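Local coordinates for peptidase M16 inactive domain family protein (Pseudomonas fluorescens, PDB 3GWB), which probably acts as a metal-binding hydrolase of the M16 peptidase family, although the family's inactive domain forms part of it, at residues E288-Y300 / N315-L329. Numbering follows the deposited sequence.
Sequences EVREKRGLTYGVY and NLQTRAEMSEGTLKL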
loop_
_atom_site.group_PDB
_atom_site.type_symbol
_atom_site.label_atom_id
_atom_site.label_comp_id
_atom_site.label_asym_id
_atom_site.label_seq_id
_atom_site.Cartn_x
_atom_site.Cartn_y
_atom_site.Cartn_z
ATOM N N GLU A 288 -22.519 18.987 4.662
ATOM C CA GLU A 288 -23.935 18.632 4.626
ATOM C C GLU A 288 -24.253 17.184 4.985
ATOM O O GLU A 288 -25.157 16.923 5.778
ATOM C CB GLU A 288 -24.515 18.924 3.240
ATOM C CG GLU A 288 -24.411 20.379 2.798
ATOM C CD GLU A 288 -25.141 21.328 3.729
ATOM O OE1 GLU A 288 -26.311 21.046 4.079
ATOM O OE2 GLU A 288 -24.549 22.363 4.103
ATOM N N VAL A 289 -23.515 16.242 4.405
ATOM C CA VAL A 289 -23.779 14.827 4.649
ATOM C C VAL A 289 -23.185 14.262 5.939
ATOM O O VAL A 289 -23.844 13.500 6.649
ATOM C CB VAL A 289 -23.291 13.956 3.467
ATOM C CG1 VAL A 289 -23.762 12.518 3.658
ATOM C CG2 VAL A 289 -23.809 14.520 2.149
ATOM N N ARG A 290 -21.944 14.626 6.240
ATOM C CA ARG A 290 -21.290 14.138 7.448
ATOM C C ARG A 290 -21.499 15.055 8.649
ATOM O O ARG A 290 -22.072 14.654 9.655
ATOM C CB ARG A 290 -19.788 13.963 7.211
ATOM C CG ARG A 290 -19.014 13.618 8.475
ATOM C CD ARG A 290 -17.517 13.533 8.238
ATOM N NE ARG A 290 -16.801 13.277 9.485
ATOM C CZ ARG A 290 -16.673 14.162 10.471
ATOM N NH1 ARG A 290 -17.207 15.373 10.361
ATOM N NH2 ARG A 290 -16.020 13.830 11.576
ATOM N N GLU A 291 -21.032 16.290 8.530
ATOM C CA GLU A 291 -21.118 17.274 9.607
ATOM C C GLU A 291 -22.509 17.535 10.187
ATOM O O GLU A 291 -22.739 17.337 11.384
ATOM C CB GLU A 291 -20.515 18.598 9.131
ATOM C CG GLU A 291 -20.523 19.691 10.175
ATOM C CD GLU A 291 -19.838 19.254 11.446
ATOM O OE1 GLU A 291 -18.656 18.845 11.365
ATOM O OE2 GLU A 291 -20.479 19.318 12.519
ATOM N N LYS A 292 -23.430 17.994 9.346
ATOM C CA LYS A 292 -24.788 18.304 9.785
ATOM C C LYS A 292 -25.716 17.099 9.955
ATOM O O LYS A 292 -26.530 17.064 10.878
ATOM C CB LYS A 292 -25.439 19.288 8.805
ATOM C CG LYS A 292 -24.718 20.624 8.653
ATOM C CD LYS A 292 -25.447 21.528 7.658
ATOM C CE LYS A 292 -24.752 22.874 7.504
ATOM N NZ LYS A 292 -25.426 23.741 6.490
ATOM N N ARG A 293 -25.593 16.114 9.073
ATOM C CA ARG A 293 -26.468 14.946 9.110
ATOM C C ARG A 293 -25.872 13.647 9.650
ATOM O O ARG A 293 -26.612 12.720 9.976
ATOM C CB ARG A 293 -27.011 14.677 7.706
ATOM C CG ARG A 293 -28.515 14.752 7.575
ATOM C CD ARG A 293 -29.001 16.168 7.335
ATOM N NE ARG A 293 -28.386 16.755 6.149
ATOM C CZ ARG A 293 -28.835 17.841 5.525
ATOM N NH1 ARG A 293 -29.915 18.468 5.965
ATOM N NH2 ARG A 293 -28.188 18.313 4.469
ATOM N N GLY A 294 -24.546 13.564 9.723
ATOM C CA GLY A 294 -23.914 12.350 10.211
ATOM C C GLY A 294 -24.312 11.112 9.421
ATOM O O GLY A 294 -24.489 10.035 9.992
ATOM N N LEU A 295 -24.437 11.256 8.104
ATOM C CA LEU A 295 -24.839 10.147 7.238
ATOM C C LEU A 295 -23.696 9.360 6.594
ATOM O O LEU A 295 -23.939 8.371 5.895
ATOM C CB LEU A 295 -25.765 10.668 6.140
ATOM C CG LEU A 295 -27.155 11.096 6.609
ATOM C CD1 LEU A 295 -27.815 11.960 5.547
ATOM C CD2 LEU A 295 -27.994 9.849 6.907
ATOM N N THR A 296 -22.458 9.784 6.829
ATOM C CA THR A 296 -21.313 9.105 6.236
ATOM C C THR A 296 -20.001 9.556 6.867
ATOM O O THR A 296 -19.947 10.567 7.558
ATOM C CB THR A 296 -21.237 9.407 4.735
ATOM O OG1 THR A 296 -20.157 8.680 4.143
ATOM C CG2 THR A 296 -21.004 10.884 4.523
ATOM N N TYR A 297 -18.937 8.802 6.621
ATOM C CA TYR A 297 -17.638 9.171 7.153
ATOM C C TYR A 297 -16.808 9.797 6.046
ATOM O O TYR A 297 -15.804 10.454 6.306
ATOM C CB TYR A 297 -16.925 7.951 7.741
ATOM C CG TYR A 297 -17.542 7.484 9.040
ATOM C CD1 TYR A 297 -17.710 8.364 10.104
ATOM C CD2 TYR A 297 -17.992 6.175 9.194
ATOM C CE1 TYR A 297 -18.321 7.957 11.287
ATOM C CE2 TYR A 297 -18.602 5.756 10.378
ATOM C CZ TYR A 297 -18.765 6.656 11.417
ATOM O OH TYR A 297 -19.394 6.269 12.577
ATOM N N GLY A 298 -17.240 9.611 4.804
ATOM C CA GLY A 298 -16.494 10.190 3.707
ATOM C C GLY A 298 -17.242 10.293 2.397
ATOM O O GLY A 298 -17.743 9.299 1.877
ATOM N N VAL A 299 -17.331 11.509 1.874
ATOM C CA VAL A 299 -17.987 11.745 0.595
ATOM C C VAL A 299 -17.012 12.621 -0.164
ATOM O O VAL A 299 -16.644 13.701 0.300
ATOM C CB VAL A 299 -19.324 12.499 0.739
ATOM C CG1 VAL A 299 -20.016 12.598 -0.615
ATOM C CG2 VAL A 299 -20.211 11.777 1.707
ATOM N N TYR A 300 -16.587 12.137 -1.322
ATOM C CA TYR A 300 -15.628 12.853 -2.144
ATOM C C TYR A 300 -16.070 12.944 -3.594
ATOM O O TYR A 300 -16.789 12.077 -4.097
ATOM C CB TYR A 300 -14.275 12.148 -2.064
ATOM C CG TYR A 300 -13.832 11.929 -0.642
ATOM C CD1 TYR A 300 -13.360 12.988 0.127
ATOM C CD2 TYR A 300 -13.955 10.675 -0.039
ATOM C CE1 TYR A 300 -13.016 12.809 1.464
ATOM C CE2 TYR A 300 -13.617 10.484 1.297
ATOM C CZ TYR A 300 -13.154 11.555 2.043
ATOM O OH TYR A 300 -12.839 11.392 3.371
ATOM N N ASN A 315 -18.509 9.919 -4.782
ATOM C CA ASN A 315 -18.752 8.622 -4.162
ATOM C C ASN A 315 -18.781 8.672 -2.643
ATOM O O ASN A 315 -18.109 9.492 -2.017
ATOM C CB ASN A 315 -17.706 7.609 -4.615
ATOM C CG ASN A 315 -16.321 7.971 -4.157
ATOM O OD1 ASN A 315 -15.693 8.884 -4.695
ATOM N ND2 ASN A 315 -15.833 7.265 -3.147
ATOM N N LEU A 316 -19.574 7.784 -2.058
ATOM C CA LEU A 316 -19.702 7.701 -0.614
ATOM C C LEU A 316 -20.375 6.390 -0.246
ATOM O O LEU A 316 -20.864 5.655 -1.112
ATOM C CB LEU A 316 -20.536 8.870 -0.068
ATOM C CG LEU A 316 -22.047 8.849 -0.352
ATOM C CD1 LEU A 316 -22.760 9.834 0.560
ATOM C CD2 LEU A 316 -22.304 9.189 -1.805
ATOM N N GLN A 317 -20.398 6.109 1.050
ATOM C CA GLN A 317 -21.012 4.902 1.589
ATOM C C GLN A 317 -21.860 5.333 2.785
ATOM O O GLN A 317 -21.456 6.199 3.551
ATOM C CB GLN A 317 -19.919 3.921 2.029
ATOM C CG GLN A 317 -20.420 2.617 2.616
ATOM C CD GLN A 317 -19.299 1.607 2.827
ATOM O OE1 GLN A 317 -18.660 1.166 1.871
ATOM N NE2 GLN A 317 -19.056 1.238 4.084
ATOM N N THR A 318 -23.040 4.746 2.925
ATOM C CA THR A 318 -23.940 5.083 4.021
ATOM C C THR A 318 -24.714 3.845 4.444
ATOM O O THR A 318 -24.654 2.811 3.782
ATOM C CB THR A 318 -24.976 6.149 3.600
ATOM O OG1 THR A 318 -25.756 5.652 2.506
ATOM C CG2 THR A 318 -24.286 7.434 3.175
ATOM N N ARG A 319 -25.440 3.957 5.552
ATOM C CA ARG A 319 -26.249 2.850 6.036
ATOM C C ARG A 319 -27.299 2.590 4.957
ATOM O O ARG A 319 -27.857 3.532 4.392
ATOM C CB ARG A 319 -26.935 3.224 7.350
ATOM C CG ARG A 319 -26.002 3.821 8.388
ATOM C CD ARG A 319 -26.697 3.999 9.731
ATOM N NE ARG A 319 -26.818 2.735 10.455
ATOM C CZ ARG A 319 -25.781 2.042 10.918
ATOM N NH1 ARG A 319 -24.543 2.491 10.735
ATOM N NH2 ARG A 319 -25.976 0.898 11.564
ATOM N N ALA A 320 -27.553 1.316 4.674
ATOM C CA ALA A 320 -28.518 0.919 3.652
ATOM C C ALA A 320 -29.873 1.606 3.798
ATOM O O ALA A 320 -30.477 2.026 2.809
ATOM C CB ALA A 320 -28.699 -0.597 3.675
ATOM N N GLU A 321 -30.346 1.721 5.033
ATOM C CA GLU A 321 -31.635 2.341 5.305
ATOM C C GLU A 321 -31.642 3.852 5.101
ATOM O O GLU A 321 -32.702 4.475 5.115
ATOM C CB GLU A 321 -32.083 2.016 6.732
ATOM C CG GLU A 321 -31.001 2.223 7.775
ATOM C CD GLU A 321 -31.535 2.151 9.193
ATOM O OE1 GLU A 321 -32.313 1.218 9.491
ATOM O OE2 GLU A 321 -31.169 3.025 10.012
HETATM N N MSE A 322 -30.467 4.443 4.911
HETATM C CA MSE A 322 -30.380 5.886 4.704
HETATM C C MSE A 322 -29.974 6.255 3.273
HETATM O O MSE A 322 -29.960 7.431 2.913
HETATM C CB MSE A 322 -29.367 6.497 5.682
HETATM C CG MSE A 322 -29.694 6.283 7.157
HETATM SE SE MSE A 322 -31.158 7.191 7.733
HETATM C CE MSE A 322 -32.410 5.986 7.499
ATOM N N SER A 323 -29.661 5.245 2.464
ATOM C CA SER A 323 -29.207 5.445 1.087
ATOM C C SER A 323 -30.161 6.221 0.191
ATOM O O SER A 323 -29.747 7.106 -0.557
ATOM C CB SER A 323 -28.911 4.095 0.440
ATOM O OG SER A 323 -30.095 3.330 0.307
ATOM N N GLU A 324 -31.438 5.869 0.253
ATOM C CA GLU A 324 -32.445 6.525 -0.565
ATOM C C GLU A 324 -32.476 8.038 -0.296
ATOM O O GLU A 324 -32.493 8.849 -1.227
ATOM C CB GLU A 324 -33.810 5.893 -0.278
ATOM C CG GLU A 324 -33.751 4.358 -0.129
ATOM C CD GLU A 324 -33.506 3.881 1.317
ATOM O OE1 GLU A 324 -32.740 4.528 2.055
ATOM O OE2 GLU A 324 -34.075 2.841 1.713
ATOM N N GLY A 325 -32.467 8.412 0.979
ATOM C CA GLY A 325 -32.502 9.819 1.329
ATOM C C GLY A 325 -31.172 10.527 1.130
ATOM O O GLY A 325 -31.132 11.691 0.736
ATOM N N THR A 326 -30.079 9.823 1.403
ATOM C CA THR A 326 -28.752 10.402 1.259
ATOM C C THR A 326 -28.444 10.738 -0.198
ATOM O O THR A 326 -27.814 11.757 -0.483
ATOM C CB THR A 326 -27.673 9.449 1.812
ATOM O OG1 THR A 326 -27.987 9.120 3.171
ATOM C CG2 THR A 326 -26.302 10.115 1.780
ATOM N N LEU A 327 -28.887 9.887 -1.115
ATOM C CA LEU A 327 -28.654 10.117 -2.537
ATOM C C LEU A 327 -29.362 11.386 -3.004
ATOM O O LEU A 327 -28.826 12.138 -3.816
ATOM C CB LEU A 327 -29.142 8.922 -3.363
ATOM C CG LEU A 327 -29.036 9.074 -4.888
ATOM C CD1 LEU A 327 -27.581 9.223 -5.299
ATOM C CD2 LEU A 327 -29.655 7.861 -5.572
ATOM N N LYS A 328 -30.574 11.610 -2.500
ATOM C CA LYS A 328 -31.344 12.794 -2.860
ATOM C C LYS A 328 -30.619 14.022 -2.340
ATOM O O LYS A 328 -30.521 15.031 -3.034
ATOM C CB LYS A 328 -32.739 12.750 -2.234
ATOM C CG LYS A 328 -33.561 11.527 -2.590
ATOM C CD LYS A 328 -33.944 11.505 -4.057
ATOM C CE LYS A 328 -34.834 10.305 -4.372
ATOM N NZ LYS A 328 -36.060 10.280 -3.528
ATOM N N LEU A 329 -30.128 13.928 -1.105
ATOM C CA LEU A 329 -29.408 15.026 -0.470
ATOM C C LEU A 329 -28.177 15.416 -1.279
ATOM O O LEU A 329 -27.977 16.588 -1.583
ATOM C CB LEU A 329 -28.982 14.637 0.957
ATOM C CG LEU A 329 -28.033 15.577 1.714
ATOM C CD1 LEU A 329 -28.705 16.925 1.939
ATOM C CD2 LEU A 329 -27.630 14.948 3.046
HETATM O O HOH W 1 -18.905 6.319 5.323
HETATM O O HOH W 2 -18.075 6.716 2.750
#
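Tyr300 and Asn315 form an antiparallel hydrogen-bonded pair in the beta hairpin of strands 299-303 and 311-319, at the border of a mixed five-stranded sheet in the M16 inactive domain. Asn315 N donates to Tyr300 O at 2.8 Å, and Tyr300 N returns a bond to Asn315 O. One residue along, Val299 and Leu316 run alongside each other, both directed from the sheet toward the helices. Their packing is tight: Val299 CG2 sits 3.4 Å from Leu316 CD1 and equally near its CB. Leu316 reaches it with CG lodged between its own backbone N and carbonyl carbon (chi1 72°).

Farther down, two waters take over between the backbones, one joining Gly298 O to Gln317 N, the other Tyr297 N to Gln317 O. Gln317 O also accepts from Thr296 OG1 at 2.9 Å, the hydroxyl approaching 17° from the carbonyl plane. Thr296 OG1 itself accepts from Gly298 N, an ST turn; with OG1 trans to the Thr296 nitrogen (chi1 -177°), the hydroxyl lies where it can do both. A valine here would probably leave Gln317 O without the hydroxyl's bond and Gly298 N without its acceptor.

On the helical side, Leu295 passes Thr326 in an antiparallel sense. The Leu295 and Met322 side chains cross nearly perpendicularly, Leu295 CD2 lying 3.8 Å from Met322 CB, while Leu295 CD1 reaches Leu329 CD2. Val289 also crosses Thr326 nearly perpendicularly and runs antiparallel to Leu329, so that helices 284-292 and 323-340 share an apolar seam. Val330 extends this seam over Val289 and Leu316. Thr326 OG1 lies against Leu295 CD1 and CD2 while donating to Met322 O at 2.6 Å from above the carbonyl plane, and Thr326 N donates to the same oxygen.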